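Local coordinates for CheC domain protein (Shewanella loihica PV-4, PDB 3IIC), which probably acts as a chemotaxis phosphatase of the CheC/CheX type, whose relatives remove phosphate from the response regulator CheY, at residues A[4-9]-A[149-154]; A[12-17]-A[138-143]; A[22-27]-A[142-147]; A[59-64]-A[123-128]; A[65-70]-A[87-92]. One frame throughout, in Å; residues are numbered along the deposited sequence.

Interaction 1. Residues A[4-9]-A[149-154]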
# COMPACT_ATOMS: atom_id res chain seq x y z
N VAL A 4 9.80 -4.28 21.24
CA VAL A 4 9.93 -5.69 20.80
C VAL A 4 8.60 -6.45 21.10
O VAL A 4 8.28 -7.41 20.42
CB VAL A 4 11.19 -6.35 21.47
CG1 VAL A 4 11.31 -7.83 21.16
CG2 VAL A 4 12.46 -5.64 21.01
N ASP A 5 7.86 -6.00 22.12
CA ASP A 5 6.54 -6.57 22.48
C ASP A 5 5.48 -6.26 21.44
O ASP A 5 4.49 -6.99 21.33
CB ASP A 5 6.03 -6.03 23.81
CG ASP A 5 6.98 -6.29 24.95
OD1 ASP A 5 7.44 -7.44 25.07
OD2 ASP A 5 7.27 -5.34 25.70
N PHE A 6 5.65 -5.12 20.76
CA PHE A 6 4.78 -4.70 19.69
C PHE A 6 5.16 -5.39 18.37
O PHE A 6 4.27 -5.89 17.66
CB PHE A 6 4.83 -3.18 19.52
CG PHE A 6 3.77 -2.67 18.62
CD1 PHE A 6 4.04 -2.43 17.26
CD2 PHE A 6 2.47 -2.52 19.09
CE1 PHE A 6 3.02 -1.99 16.40
CE2 PHE A 6 1.44 -2.08 18.25
CZ PHE A 6 1.72 -1.82 16.89
N ILE A 7 6.45 -5.40 18.05
CA ILE A 7 6.96 -5.99 16.80
C ILE A 7 6.82 -7.52 16.74
O ILE A 7 6.34 -8.03 15.74
CB ILE A 7 8.45 -5.63 16.55
CG1 ILE A 7 8.62 -4.12 16.31
CG2 ILE A 7 9.02 -6.41 15.34
CD1 ILE A 7 10.05 -3.69 16.10
N ASN A 8 7.24 -8.22 17.79
CA ASN A 8 7.21 -9.71 17.81
C ASN A 8 5.92 -10.42 17.34
O ASN A 8 6.03 -11.38 16.60
CB ASN A 8 7.71 -10.30 19.15
CG ASN A 8 9.25 -10.23 19.30
OD1 ASN A 8 9.97 -9.87 18.38
ND2 ASN A 8 9.73 -10.61 20.47
N PRO A 9 4.72 -9.98 17.79
CA PRO A 9 3.44 -10.55 17.33
C PRO A 9 3.28 -10.56 15.79
O PRO A 9 2.76 -11.53 15.26
CB PRO A 9 2.40 -9.66 17.99
CG PRO A 9 3.05 -9.32 19.31
CD PRO A 9 4.51 -9.16 19.01
N ILE A 149 9.28 -8.36 5.65
CA ILE A 149 8.14 -7.76 6.34
C ILE A 149 8.61 -6.44 6.91
O ILE A 149 9.64 -6.40 7.58
CB ILE A 149 7.53 -8.68 7.43
CG1 ILE A 149 6.21 -8.10 7.96
CG2 ILE A 149 8.51 -8.93 8.63
CD1 ILE A 149 5.44 -9.14 8.76
N GLU A 150 7.87 -5.36 6.62
CA GLU A 150 8.13 -4.05 7.20
C GLU A 150 6.94 -3.63 8.08
O GLU A 150 5.79 -3.67 7.63
CB GLU A 150 8.46 -2.99 6.15
CG GLU A 150 8.61 -1.55 6.71
CD GLU A 150 9.24 -0.55 5.74
OE1 GLU A 150 9.46 -0.85 4.53
OE2 GLU A 150 9.49 0.58 6.20
N ILE A 151 7.23 -3.25 9.32
CA ILE A 151 6.23 -2.72 10.27
C ILE A 151 6.65 -1.30 10.64
O ILE A 151 7.79 -1.05 11.00
CB ILE A 151 6.08 -3.57 11.60
CG1 ILE A 151 5.81 -5.06 11.29
CG2 ILE A 151 4.96 -2.94 12.51
CD1 ILE A 151 7.03 -5.97 11.36
N CYS A 152 5.70 -0.37 10.56
CA CYS A 152 5.93 1.03 10.87
C CYS A 152 4.77 1.56 11.72
O CYS A 152 3.61 1.28 11.43
CB CYS A 152 6.06 1.77 9.55
SG CYS A 152 6.40 3.46 9.72
N PHE A 153 5.08 2.27 12.80
CA PHE A 153 4.05 2.76 13.73
C PHE A 153 4.48 4.04 14.43
O PHE A 153 5.65 4.19 14.73
CB PHE A 153 3.73 1.65 14.75
CG PHE A 153 2.25 1.38 14.91
CD1 PHE A 153 1.47 2.11 15.82
CD2 PHE A 153 1.64 0.40 14.11
CE1 PHE A 153 0.09 1.86 15.93
CE2 PHE A 153 0.25 0.14 14.21
CZ PHE A 153 -0.53 0.87 15.13
N GLU A 154 3.54 4.96 14.64
CA GLU A 154 3.77 6.23 15.35
C GLU A 154 2.60 6.52 16.29
O GLU A 154 1.44 6.35 15.89
CB GLU A 154 3.94 7.40 14.37
CG GLU A 154 2.81 7.60 13.36
CD GLU A 154 2.82 8.97 12.68
OE1 GLU A 154 1.77 9.66 12.75
OE2 GLU A 154 3.86 9.37 12.09
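F6 drives the edge of its ring into one face of F153, with CZ 3.5 Å above the plane of the F153 ring and over its centre. The rings form a T-shaped (edge-to-face) pair, their centroids 4.7 Å apart and their planes at 63°. F6 reaches the strand because its CG lies anti to the backbone N (chi1 -169°), which carries the ring out from the helix. Two residues earlier in the strand, I151 CG2 lies at the edge of the F6 ring, 4.4 Å from F6 CE1. Its other branch ends in CD1, which approaches I7 CG2 at 4.5 Å, a looser touch. No hydrogen bond joins the segments, so the contact is apolar. In the next shell, Y110 makes a second edge-to-face pair with F6, F10 meets the F6 ring and touches I151, and M2 lies against I7 and F153. The strand is held by backbone bonds, I151 to I136 and C152 to S57, while helix 4-9 runs over it at 141° with the axes 9.9 Å apart. This is the layering of an alpha+beta fold, in which the N-terminal helix lies on one face of the antiparallel sheet and aromatic and branched aliphatic side chains line the interface.

Interaction 2. Residues A[12-17]-A[138-143]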
# COMPACT_ATOMS: atom_id res chain seq x y z
N ASP A 12 5.92 -13.37 14.51
CA ASP A 12 5.38 -14.68 14.85
C ASP A 12 4.18 -15.09 13.94
O ASP A 12 4.07 -16.25 13.59
CB ASP A 12 4.88 -14.71 16.30
CG ASP A 12 6.00 -14.57 17.35
OD1 ASP A 12 7.21 -14.80 17.09
OD2 ASP A 12 5.61 -14.24 18.49
N SER A 13 3.29 -14.15 13.62
CA SER A 13 2.10 -14.41 12.79
C SER A 13 2.50 -14.77 11.38
O SER A 13 1.86 -15.62 10.79
CB SER A 13 1.13 -13.22 12.72
OG SER A 13 0.69 -12.86 13.99
N LEU A 14 3.50 -14.05 10.85
CA LEU A 14 4.08 -14.33 9.57
C LEU A 14 4.56 -15.79 9.49
O LEU A 14 4.15 -16.50 8.59
CB LEU A 14 5.22 -13.37 9.23
CG LEU A 14 5.86 -13.57 7.83
CD1 LEU A 14 4.82 -13.43 6.74
CD2 LEU A 14 7.05 -12.61 7.61
N LEU A 15 5.35 -16.25 10.45
CA LEU A 15 5.84 -17.65 10.46
C LEU A 15 4.68 -18.65 10.67
O LEU A 15 4.59 -19.64 9.95
CB LEU A 15 7.01 -17.84 11.43
CG LEU A 15 8.26 -16.99 11.07
CD1 LEU A 15 9.50 -17.42 11.86
CD2 LEU A 15 8.63 -17.02 9.57
N ASN A 16 3.76 -18.32 11.57
CA ASN A 16 2.59 -19.16 11.83
C ASN A 16 1.67 -19.28 10.61
O ASN A 16 1.23 -20.37 10.30
CB ASN A 16 1.80 -18.65 13.05
CG ASN A 16 2.57 -18.80 14.34
OD1 ASN A 16 3.50 -19.60 14.42
ND2 ASN A 16 2.21 -18.02 15.35
N VAL A 17 1.40 -18.16 9.93
CA VAL A 17 0.55 -18.16 8.72
C VAL A 17 1.22 -18.95 7.58
O VAL A 17 0.54 -19.80 6.94
CB VAL A 17 0.07 -16.73 8.33
CG1 VAL A 17 -0.58 -16.69 6.92
CG2 VAL A 17 -0.94 -16.22 9.38
N MSE A 138 12.49 -6.64 8.19
CA MSE A 138 13.11 -7.92 8.47
C MSE A 138 13.05 -8.90 7.30
O MSE A 138 11.97 -9.18 6.82
CB MSE A 138 12.45 -8.59 9.67
CG MSE A 138 13.09 -9.96 9.94
SE MSE A 138 12.93 -10.60 11.70
CE MSE A 138 14.07 -9.32 12.56
N PRO A 139 14.22 -9.44 6.88
CA PRO A 139 14.25 -10.46 5.85
C PRO A 139 13.96 -11.85 6.42
O PRO A 139 14.29 -12.15 7.57
CB PRO A 139 15.69 -10.40 5.35
CG PRO A 139 16.44 -10.03 6.49
CD PRO A 139 15.59 -9.12 7.32
N PHE A 140 13.32 -12.67 5.60
CA PHE A 140 13.01 -14.05 5.91
C PHE A 140 13.43 -14.87 4.68
O PHE A 140 12.85 -14.70 3.62
CB PHE A 140 11.53 -14.18 6.21
CG PHE A 140 11.15 -13.72 7.59
CD1 PHE A 140 11.23 -14.60 8.66
CD2 PHE A 140 10.73 -12.41 7.82
CE1 PHE A 140 10.88 -14.18 9.96
CE2 PHE A 140 10.38 -11.99 9.11
CZ PHE A 140 10.45 -12.87 10.17
N SER A 141 14.45 -15.71 4.83
CA SER A 141 15.06 -16.44 3.70
C SER A 141 14.78 -17.94 3.64
O SER A 141 14.36 -18.55 4.62
CB SER A 141 16.57 -16.22 3.72
OG SER A 141 17.13 -16.70 4.94
N SER A 142 15.00 -18.50 2.45
CA SER A 142 14.89 -19.93 2.18
C SER A 142 15.57 -20.28 0.86
O SER A 142 15.92 -19.41 0.08
CB SER A 142 13.42 -20.38 2.08
OG SER A 142 12.79 -19.85 0.92
N ILE A 143 15.66 -21.57 0.59
CA ILE A 143 16.18 -22.09 -0.68
C ILE A 143 15.34 -21.63 -1.92
O ILE A 143 15.83 -21.70 -3.05
CB ILE A 143 16.38 -23.65 -0.63
CG1 ILE A 143 15.03 -24.41 -0.49
CG2 ILE A 143 17.35 -24.04 0.51
CD1 ILE A 143 15.17 -25.93 -0.39
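In the helix-on-sheet layer of this alpha+beta fold, F140 rises from strand 138-141 to meet L14 and L15 of helix 12-17. The F140 ring is the shared surface, touched by L14 CD2 and by the branched end of L15 at different parts. L14 and F140 come from opposite directions, and L14 sets CD2 over one ring face in a CH-pi contact. That methyl is 4.0 Å from the centroid of the F140 ring, 28° off the normal, and 3.7 Å from F140 CD2. L15 reaches the far half of the ring more slantwise, with CD2 3.6 Å from F140 CE1 and CG of L15 4.0 Å from the same carbon. The two leucines reach it by different torsions: CG of L14 lies anti to the backbone N (chi1 -178°), whereas CG of L15 lies anti to the carbonyl carbon (chi1 -62°). No polar group joins the segments. The backbone of F140 is bonded to A147 in the adjacent strand, and S141 to K27 at the margin of the sheet. I149 of strand 147-154 packs on both L14 and F140, L26 and P28 also border F140, and V97 of helix 84-107 touches L14 from the neighbouring helix.

Interaction 3. Residues A[22-27]-A[142-147]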
# COMPACT_ATOMS: atom_id res chain seq x y z
N ALA A 22 1.24 -23.45 3.87
CA ALA A 22 2.09 -24.27 2.99
C ALA A 22 3.22 -25.04 3.65
O ALA A 22 4.10 -25.55 2.93
CB ALA A 22 2.69 -23.34 1.93
N ASN A 23 3.20 -25.15 4.98
CA ASN A 23 4.26 -25.81 5.75
C ASN A 23 5.66 -25.25 5.42
O ASN A 23 6.64 -25.98 5.35
CB ASN A 23 4.16 -27.33 5.53
CG ASN A 23 4.88 -28.13 6.58
OD1 ASN A 23 5.22 -27.63 7.66
ND2 ASN A 23 5.11 -29.39 6.28
N MSE A 24 5.72 -23.95 5.22
CA MSE A 24 6.91 -23.23 4.76
C MSE A 24 7.54 -22.56 5.98
O MSE A 24 6.88 -21.76 6.66
CB MSE A 24 6.45 -22.20 3.69
CG MSE A 24 7.49 -21.24 3.08
SE MSE A 24 8.68 -22.09 1.81
CE MSE A 24 7.41 -22.37 0.37
N GLU A 25 8.78 -22.93 6.29
CA GLU A 25 9.56 -22.31 7.37
C GLU A 25 10.64 -21.44 6.71
O GLU A 25 11.41 -21.92 5.90
CB GLU A 25 10.18 -23.38 8.27
CG GLU A 25 9.09 -24.08 9.12
CD GLU A 25 9.57 -25.25 9.96
OE1 GLU A 25 10.80 -25.39 10.23
OE2 GLU A 25 8.67 -26.03 10.35
N LEU A 26 10.61 -20.15 7.00
CA LEU A 26 11.60 -19.19 6.53
C LEU A 26 12.52 -18.85 7.71
O LEU A 26 12.08 -18.91 8.87
CB LEU A 26 10.92 -17.94 6.00
CG LEU A 26 9.90 -18.13 4.86
CD1 LEU A 26 9.28 -16.78 4.48
CD2 LEU A 26 10.55 -18.80 3.65
N LYS A 27 13.78 -18.52 7.42
CA LYS A 27 14.77 -18.17 8.44
C LYS A 27 14.86 -16.63 8.58
O LYS A 27 15.11 -15.95 7.59
CB LYS A 27 16.14 -18.78 8.06
CG LYS A 27 17.31 -18.43 9.00
CD LYS A 27 18.56 -19.26 8.68
CE LYS A 27 19.76 -18.87 9.57
N SER A 142 15.00 -18.50 2.45
CA SER A 142 14.89 -19.93 2.18
C SER A 142 15.57 -20.28 0.86
O SER A 142 15.92 -19.41 0.08
CB SER A 142 13.42 -20.38 2.08
OG SER A 142 12.79 -19.85 0.92
N ILE A 143 15.66 -21.57 0.59
CA ILE A 143 16.18 -22.09 -0.68
C ILE A 143 15.34 -21.63 -1.92
O ILE A 143 15.83 -21.70 -3.05
CB ILE A 143 16.38 -23.65 -0.63
CG1 ILE A 143 15.03 -24.41 -0.49
CG2 ILE A 143 17.35 -24.04 0.51
CD1 ILE A 143 15.17 -25.93 -0.39
N TYR A 144 14.11 -21.17 -1.71
CA TYR A 144 13.23 -20.68 -2.79
C TYR A 144 13.19 -19.16 -2.95
O TYR A 144 12.51 -18.69 -3.84
CB TYR A 144 11.81 -21.20 -2.58
CG TYR A 144 11.77 -22.67 -2.40
CD1 TYR A 144 11.95 -23.54 -3.48
CD2 TYR A 144 11.55 -23.23 -1.13
CE1 TYR A 144 11.89 -24.92 -3.32
CE2 TYR A 144 11.48 -24.62 -0.95
CZ TYR A 144 11.66 -25.45 -2.05
OH TYR A 144 11.63 -26.81 -1.87
N GLY A 145 13.91 -18.42 -2.10
CA GLY A 145 13.97 -16.96 -2.13
C GLY A 145 13.62 -16.33 -0.80
O GLY A 145 13.35 -17.02 0.18
N THR A 146 13.53 -15.00 -0.82
CA THR A 146 13.40 -14.15 0.38
C THR A 146 12.08 -13.41 0.47
O THR A 146 11.54 -12.95 -0.55
CB THR A 146 14.58 -13.12 0.37
OG1 THR A 146 15.83 -13.81 0.29
CG2 THR A 146 14.58 -12.21 1.61
N ALA A 147 11.52 -13.33 1.69
CA ALA A 147 10.35 -12.50 1.97
C ALA A 147 10.85 -11.40 2.88
O ALA A 147 11.82 -11.59 3.62
CB ALA A 147 9.20 -13.28 2.61
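S142, which meets L26 across the contact, opens a type I beta turn closed by the bond from G145 N to S142 O, and the CA atoms of L26 and S142 lie 5.5 Å apart. The S142 hydroxyl braces this turn. It accepts Y144 N at 3.2 Å, an ST turn, and OG gives its own hydrogen to G145 O at 3.0 Å, in the carbonyl plane on a lone pair. Chi1 of S142 (69°) puts OG between the backbone N and the carbonyl carbon, from where it can serve both. L26 straddles the ends of the loop by its two methyls: CD2 packs on S142 CB at 3.6 Å, and CD1 on A147 CB at 4.0 Å. Toward the tip, the selenium of selenomethionine M24 approaches the Y144 ring obliquely, 4.3 Å from CD2, as a Met-aromatic contact. No hydrogen bond crosses between the segments. G145 has a positive phi (126°), a conformation that suits glycine. The loop after helix 4-22 thus lies against the hairpin turn joining strands 134-141 and 147-154. L18 backs L26 from that helix, while I70 and L66 of helix 64-75 touch M24 and A147.

Interaction 4. Residues A[59-64]-A[123-128]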
# COMPACT_ATOMS: atom_id res chain seq x y z
N SER A 59 3.82 -4.05 5.51
CA SER A 59 3.99 -4.61 4.16
C SER A 59 4.74 -5.93 4.25
O SER A 59 5.57 -6.12 5.13
CB SER A 59 4.68 -3.63 3.20
OG SER A 59 5.98 -3.29 3.59
N ILE A 60 4.36 -6.87 3.41
CA ILE A 60 5.00 -8.18 3.30
C ILE A 60 5.28 -8.34 1.78
O ILE A 60 4.35 -8.38 0.99
CB ILE A 60 4.12 -9.38 3.77
CG1 ILE A 60 3.58 -9.19 5.22
CG2 ILE A 60 4.92 -10.65 3.64
CD1 ILE A 60 2.56 -10.27 5.68
N THR A 61 6.57 -8.43 1.43
CA THR A 61 7.04 -8.51 0.05
C THR A 61 7.70 -9.86 -0.19
O THR A 61 8.48 -10.32 0.65
CB THR A 61 8.08 -7.39 -0.19
OG1 THR A 61 7.43 -6.13 -0.03
CG2 THR A 61 8.69 -7.48 -1.58
N PHE A 62 7.39 -10.47 -1.34
CA PHE A 62 7.97 -11.76 -1.78
C PHE A 62 8.72 -11.64 -3.09
O PHE A 62 8.29 -10.92 -3.98
CB PHE A 62 6.88 -12.79 -2.01
CG PHE A 62 6.11 -13.16 -0.79
CD1 PHE A 62 4.99 -12.41 -0.41
CD2 PHE A 62 6.51 -14.22 -0.00
CE1 PHE A 62 4.27 -12.75 0.74
CE2 PHE A 62 5.80 -14.57 1.16
CZ PHE A 62 4.69 -13.84 1.53
N GLU A 63 9.83 -12.39 -3.19
CA GLU A 63 10.52 -12.61 -4.49
C GLU A 63 9.60 -13.58 -5.24
O GLU A 63 8.91 -14.38 -4.61
CB GLU A 63 11.94 -13.19 -4.30
CG GLU A 63 12.89 -12.17 -3.66
CD GLU A 63 14.31 -12.69 -3.45
OE1 GLU A 63 14.53 -13.91 -3.27
OE2 GLU A 63 15.22 -11.85 -3.43
N GLU A 64 9.55 -13.47 -6.57
CA GLU A 64 8.67 -14.32 -7.37
C GLU A 64 8.85 -15.83 -7.09
O GLU A 64 7.87 -16.53 -6.88
CB GLU A 64 8.82 -14.03 -8.88
CG GLU A 64 7.95 -14.96 -9.76
CD GLU A 64 7.89 -14.58 -11.22
OE1 GLU A 64 8.10 -15.48 -12.05
OE2 GLU A 64 7.63 -13.42 -11.55
N LYS A 123 8.02 -6.32 -11.03
CA LYS A 123 9.39 -6.83 -10.90
C LYS A 123 10.26 -5.84 -10.14
O LYS A 123 10.26 -4.65 -10.45
CB LYS A 123 9.99 -7.13 -12.28
CG LYS A 123 11.35 -7.84 -12.25
N ASN A 124 10.92 -6.32 -9.09
CA ASN A 124 11.91 -5.53 -8.33
C ASN A 124 11.45 -4.17 -7.80
O ASN A 124 12.21 -3.22 -7.83
CB ASN A 124 13.20 -5.39 -9.17
CG ASN A 124 13.92 -6.71 -9.33
OD1 ASN A 124 14.06 -7.47 -8.37
ND2 ASN A 124 14.36 -6.99 -10.53
N HIS A 125 10.23 -4.10 -7.29
CA HIS A 125 9.72 -2.86 -6.71
C HIS A 125 10.25 -2.74 -5.28
O HIS A 125 10.66 -3.75 -4.69
CB HIS A 125 8.18 -2.73 -6.77
CG HIS A 125 7.43 -3.75 -5.96
ND1 HIS A 125 6.92 -4.91 -6.50
CD2 HIS A 125 7.12 -3.78 -4.64
CE1 HIS A 125 6.32 -5.60 -5.55
NE2 HIS A 125 6.42 -4.94 -4.41
N THR A 126 10.27 -1.50 -4.79
CA THR A 126 10.69 -1.16 -3.43
C THR A 126 9.55 -0.46 -2.75
O THR A 126 8.63 0.07 -3.42
CB THR A 126 11.95 -0.27 -3.39
OG1 THR A 126 11.74 0.90 -4.19
CG2 THR A 126 13.17 -1.06 -3.89
N ILE A 127 9.62 -0.46 -1.43
CA ILE A 127 8.57 0.04 -0.53
C ILE A 127 9.12 1.01 0.50
O ILE A 127 10.10 0.68 1.17
CB ILE A 127 7.88 -1.15 0.20
CG1 ILE A 127 7.22 -2.08 -0.85
CG2 ILE A 127 6.85 -0.67 1.26
CD1 ILE A 127 6.50 -3.25 -0.27
N ALA A 128 8.50 2.19 0.60
CA ALA A 128 8.83 3.23 1.56
C ALA A 128 7.59 3.53 2.39
O ALA A 128 6.55 3.88 1.84
CB ALA A 128 9.30 4.50 0.87
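I127 points its side chain at strand 59-62 and wedges between S59 and T61, where the contact is tight. Its CG2 lies 3.6 Å from S59 OG, and its CD1 is 3.9 Å from S59 CB. CD1 also presses on T61 OG1, at a distance so short that its exact value is doubtful. I127 straddles the pair because its CG1 is anti to the carbonyl carbon (chi1 -62°) and CG2 anti to the backbone N, splitting the branches between the hydroxyls. Packing slackens toward the corner of the chain: T61 CG2 stands 4.4 Å from H125 NE2, oblique to the imidazole, and beyond it K123 and N124 are exposed. The strands run nearly antiparallel, at 165° and 9.3 Å between axes, too far for backbone pairing. Strand 125-128 instead pairs through T126 and A128 with an antiparallel strand of the second subunit, whose I118 packs on I127. The polar ends look elsewhere: S59 OG bonds H129 NE2, S44 OG bonds both T61 OG1 and H125 NE2, and H125 ND1 bonds G122 O. The chemistry is therefore mixed: an isoleucine packs against buried polar side chains whose hydrogen bonds are met by H129, S44 and G122.

Interaction 5. Residues A[65-70]-A[87-92]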
# COMPACT_ATOMS: atom_id res chain seq x y z
N THR A 65 10.09 -16.32 -7.09
CA THR A 65 10.35 -17.77 -6.89
C THR A 65 9.79 -18.30 -5.57
O THR A 65 9.29 -19.42 -5.52
CB THR A 65 11.86 -18.13 -6.99
OG1 THR A 65 12.58 -17.30 -6.07
CG2 THR A 65 12.41 -17.93 -8.41
N LEU A 66 9.82 -17.48 -4.52
CA LEU A 66 9.31 -17.86 -3.20
C LEU A 66 7.79 -17.99 -3.19
O LEU A 66 7.27 -18.99 -2.71
CB LEU A 66 9.78 -16.88 -2.11
CG LEU A 66 9.21 -17.13 -0.69
CD1 LEU A 66 9.40 -18.60 -0.21
CD2 LEU A 66 9.77 -16.12 0.32
N ILE A 67 7.08 -16.97 -3.68
CA ILE A 67 5.61 -16.98 -3.67
C ILE A 67 5.05 -18.04 -4.60
O ILE A 67 4.02 -18.64 -4.27
CB ILE A 67 4.97 -15.58 -3.94
CG1 ILE A 67 3.50 -15.56 -3.52
CG2 ILE A 67 5.20 -15.11 -5.41
CD1 ILE A 67 3.26 -15.87 -2.02
N LEU A 68 5.71 -18.28 -5.74
CA LEU A 68 5.28 -19.37 -6.65
C LEU A 68 5.53 -20.76 -6.03
O LEU A 68 4.76 -21.67 -6.29
CB LEU A 68 5.88 -19.20 -8.08
CG LEU A 68 5.53 -17.88 -8.82
CD1 LEU A 68 6.04 -17.86 -10.30
CD2 LEU A 68 4.02 -17.63 -8.79
N GLU A 69 6.57 -20.93 -5.22
CA GLU A 69 6.79 -22.21 -4.50
C GLU A 69 5.74 -22.41 -3.40
O GLU A 69 5.25 -23.54 -3.20
CB GLU A 69 8.19 -22.30 -3.90
CG GLU A 69 8.46 -23.66 -3.19
CD GLU A 69 8.37 -24.89 -4.10
OE1 GLU A 69 8.48 -24.73 -5.34
OE2 GLU A 69 8.19 -26.00 -3.57
N ILE A 70 5.41 -21.33 -2.67
CA ILE A 70 4.34 -21.36 -1.68
C ILE A 70 3.07 -21.89 -2.38
O ILE A 70 2.46 -22.85 -1.89
CB ILE A 70 4.09 -19.97 -0.98
CG1 ILE A 70 5.24 -19.63 -0.02
CG2 ILE A 70 2.78 -20.03 -0.16
CD1 ILE A 70 5.23 -18.19 0.59
N THR A 87 -1.95 -12.96 -6.42
CA THR A 87 -2.25 -11.69 -5.74
C THR A 87 -3.38 -11.87 -4.73
O THR A 87 -3.33 -11.27 -3.63
CB THR A 87 -2.55 -10.51 -6.68
OG1 THR A 87 -3.79 -10.72 -7.34
CG2 THR A 87 -1.42 -10.26 -7.67
N ASP A 88 -4.39 -12.70 -5.05
CA ASP A 88 -5.42 -13.04 -4.03
C ASP A 88 -4.81 -13.69 -2.76
O ASP A 88 -5.26 -13.41 -1.65
CB ASP A 88 -6.48 -14.01 -4.56
CG ASP A 88 -7.45 -13.38 -5.53
OD1 ASP A 88 -7.53 -12.14 -5.69
OD2 ASP A 88 -8.18 -14.18 -6.10
N LEU A 89 -3.81 -14.55 -2.95
CA LEU A 89 -3.14 -15.27 -1.84
C LEU A 89 -2.32 -14.33 -0.94
O LEU A 89 -2.34 -14.45 0.30
CB LEU A 89 -2.26 -16.38 -2.42
CG LEU A 89 -1.59 -17.42 -1.53
CD1 LEU A 89 -0.34 -16.92 -0.92
CD2 LEU A 89 -2.57 -17.97 -0.51
N VAL A 90 -1.60 -13.40 -1.59
CA VAL A 90 -0.80 -12.41 -0.90
C VAL A 90 -1.70 -11.51 -0.05
O VAL A 90 -1.35 -11.24 1.09
CB VAL A 90 0.13 -11.63 -1.91
CG1 VAL A 90 0.83 -10.44 -1.24
CG2 VAL A 90 1.18 -12.61 -2.51
N GLY A 91 -2.88 -11.10 -0.57
CA GLY A 91 -3.87 -10.28 0.19
C GLY A 91 -4.39 -11.01 1.41
O GLY A 91 -4.47 -10.44 2.50
N GLU A 92 -4.74 -12.28 1.22
CA GLU A 92 -5.18 -13.15 2.32
C GLU A 92 -4.07 -13.33 3.37
O GLU A 92 -4.31 -13.18 4.55
CB GLU A 92 -5.60 -14.51 1.78
CG GLU A 92 -6.03 -15.52 2.86
CD GLU A 92 -6.43 -16.86 2.28
OE1 GLU A 92 -6.77 -16.88 1.07
OE2 GLU A 92 -6.41 -17.88 3.02
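Three residues before V90, which packs on I67, T87 OG1 is gripped by two groups: E84 O of its own helix and K130 NZ of the second subunit. That lysine of the second subunit also pairs with D88 OD1 in a salt bridge between the chains, so the first turns of helix 84-107 are tied to the dimer interface. Between the two helices themselves the contact is purely apolar. I67 is its centre, and its CG1-CD1 branch touches both L89 and V90. I67 CD1 meets L89 CD1 at 3.9 Å as the two side chains pass in opposite directions, and I67 CG1 meets V90 CG2, also at 3.9 Å, with the side chains crossing at about a right angle. CG1 of I67 lies anti to the backbone N (chi1 -163°), which sends that branch toward helix 87-92. One turn on, I70 adds a marginal touch, its CG2 4.5 Å from L89 CD1. The helix axes are perpendicular (90°) and 11.1 Å apart, so the helices meet through side chains alone. V43 of strand 43-51 touches both I67 and V90, and V119 of strand 113-122 also packs on V90. I70 also lies against L18 and A22 of helix 4-22, so the N-terminal helix is a neighbour of this pair, while strands of the sheet meet I67 and V90.

Overall arrangement
From the N terminus, helix 4-22 enters interactions 1 and 2, which join its beginning and middle to the neighbouring strands 147-154 and 134-141. The loop after it then meets the turn between those strands in interaction 3, which shares S142 and I143 with interaction 2. Interaction 1 closes the longest loop and encloses the other four. Interaction 4, between strands 54-62 and 125-129, is nested within interactions 1, 2 and 3, and interaction 5, joining helices 64-75 and 84-107, lies innermost. Interactions 2 and 3 are staggered, ending on one shared stretch. Direct touches, such as E63 with T146 and Y144 with T65, link the levels, while interactions 4 and 5 also reach the second subunit.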